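Murein peptide amidase A (Escherichia coli O157:H7, PDB 5HXD) is a zinc-dependent M14 peptidase that probably hydrolyses the gamma-D-glutamyl-diaminopimelate amide bond of the murein tripeptide in peptidoglycan degradation. Local coordinates at residues N100-N105 with P136-L141. Numbering follows the deposited sequence.
Sequences NFPAAN and PETQAL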
# COMPACT_ATOMS: atom_id res chain seq x y z
N ASN A 100 -3.01 14.38 -13.79
CA ASN A 100 -3.92 15.40 -13.24
C ASN A 100 -3.28 16.76 -12.83
O ASN A 100 -3.98 17.64 -12.33
CB ASN A 100 -4.65 14.79 -12.04
CG ASN A 100 -5.95 15.53 -11.70
OD1 ASN A 100 -6.15 15.97 -10.56
ND2 ASN A 100 -6.84 15.66 -12.69
N PHE A 101 -1.98 16.94 -13.01
CA PHE A 101 -1.35 18.18 -12.54
C PHE A 101 -1.54 19.32 -13.54
O PHE A 101 -1.37 19.13 -14.75
CB PHE A 101 0.13 17.95 -12.23
CG PHE A 101 0.37 17.19 -10.96
CD1 PHE A 101 0.65 17.88 -9.78
CD2 PHE A 101 0.31 15.81 -10.92
CE1 PHE A 101 0.86 17.20 -8.58
CE2 PHE A 101 0.52 15.12 -9.73
CZ PHE A 101 0.80 15.83 -8.55
N PRO A 102 -1.88 20.52 -13.03
CA PRO A 102 -2.19 21.70 -13.85
C PRO A 102 -1.00 22.24 -14.66
O PRO A 102 -0.94 23.44 -14.92
CB PRO A 102 -2.64 22.73 -12.81
CG PRO A 102 -1.98 22.29 -11.54
CD PRO A 102 -2.01 20.80 -11.59
N ALA A 103 -0.09 21.36 -15.06
CA ALA A 103 0.93 21.68 -16.06
C ALA A 103 0.31 22.23 -17.34
O ALA A 103 -0.89 22.06 -17.59
CB ALA A 103 1.76 20.45 -16.36
N ALA A 104 1.12 22.88 -18.17
CA ALA A 104 0.59 23.44 -19.41
C ALA A 104 0.12 22.31 -20.35
O ALA A 104 -0.87 22.46 -21.06
CB ALA A 104 1.63 24.32 -20.10
N ASN A 105 0.81 21.17 -20.31
CA ASN A 105 0.53 20.09 -21.26
C ASN A 105 -0.62 19.16 -20.86
O ASN A 105 -0.75 18.09 -21.45
CB ASN A 105 1.78 19.24 -21.48
CG ASN A 105 2.17 18.45 -20.26
OD1 ASN A 105 1.62 18.64 -19.17
ND2 ASN A 105 3.14 17.56 -20.42
N PRO A 136 -8.41 16.48 -5.30
CA PRO A 136 -7.99 17.06 -4.02
C PRO A 136 -6.57 16.68 -3.65
O PRO A 136 -5.83 17.55 -3.19
CB PRO A 136 -9.01 16.49 -3.02
CG PRO A 136 -9.65 15.36 -3.68
CD PRO A 136 -9.56 15.58 -5.16
N GLU A 137 -6.20 15.41 -3.84
CA GLU A 137 -4.82 14.99 -3.66
C GLU A 137 -3.85 15.84 -4.49
O GLU A 137 -2.74 16.13 -4.04
CB GLU A 137 -4.64 13.53 -4.05
CG GLU A 137 -5.35 12.53 -3.16
CD GLU A 137 -6.77 12.26 -3.59
OE1 GLU A 137 -7.22 12.82 -4.61
OE2 GLU A 137 -7.44 11.48 -2.90
N THR A 138 -4.25 16.24 -5.69
CA THR A 138 -3.37 17.01 -6.57
C THR A 138 -3.20 18.45 -6.11
O THR A 138 -2.08 18.99 -6.04
CB THR A 138 -3.90 17.03 -8.00
OG1 THR A 138 -4.04 15.68 -8.46
CG2 THR A 138 -2.95 17.85 -8.90
N GLN A 139 -4.32 19.09 -5.81
CA GLN A 139 -4.33 20.45 -5.33
C GLN A 139 -3.53 20.58 -4.05
O GLN A 139 -2.72 21.48 -3.92
CB GLN A 139 -5.76 20.94 -5.14
CG GLN A 139 -6.41 21.28 -6.48
CD GLN A 139 -7.93 21.21 -6.45
OE1 GLN A 139 -8.55 21.28 -5.39
NE2 GLN A 139 -8.53 21.08 -7.63
N ALA A 140 -3.75 19.65 -3.13
CA ALA A 140 -3.11 19.72 -1.83
C ALA A 140 -1.59 19.67 -1.96
O ALA A 140 -0.89 20.45 -1.33
CB ALA A 140 -3.59 18.62 -0.95
N LEU A 141 -1.09 18.76 -2.79
CA LEU A 141 0.34 18.68 -2.99
C LEU A 141 0.87 19.94 -3.67
O LEU A 141 1.94 20.40 -3.34
CB LEU A 141 0.73 17.44 -3.81
CG LEU A 141 2.25 17.21 -3.88
CD1 LEU A 141 2.78 16.75 -2.54
CD2 LEU A 141 2.64 16.25 -4.98
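Thr-138, in the first turn of helix 136-148, meets Asn-100, Phe-101 and Pro-102, one short side chain serving a polar and an apolar surface. From CB, which lies 3.6 Å from Asn-100 OD1, it forks. The hydroxyl branch, OG1, donates a hydrogen bond of 3.0 Å to Asn-100 OD1, meeting a lone pair in the carbonyl plane at a C=O...O angle of 120°. The methyl branch, CG2, is anti to the backbone N of Thr-138, a rotation that lays it over one face of the Phe-101 ring. It sits toward the rim, 3.7 Å from CD1 of Phe-101, in a CH-pi contact, and makes van der Waals contact with Asn-100 O at 3.6 Å and Pro-102 CD at 4.1 Å. At the ring edge, Leu-141 CD2 approaches Phe-101 CZ to 4.0 Å, while Phe-195 packs edge-to-face with the same ring. The Asn-100 amide is gripped further: OD1 also accepts from Glu-135 N, and ND2 donates to Thr-128 O. The contact ties a loop to a helix start, with the Phe-101 side chain about 8 Å from those of His-49 and His-157, two of the predicted zinc ligands. Chemically, these bonds satisfy both ends of a buried amide and should fix its flip.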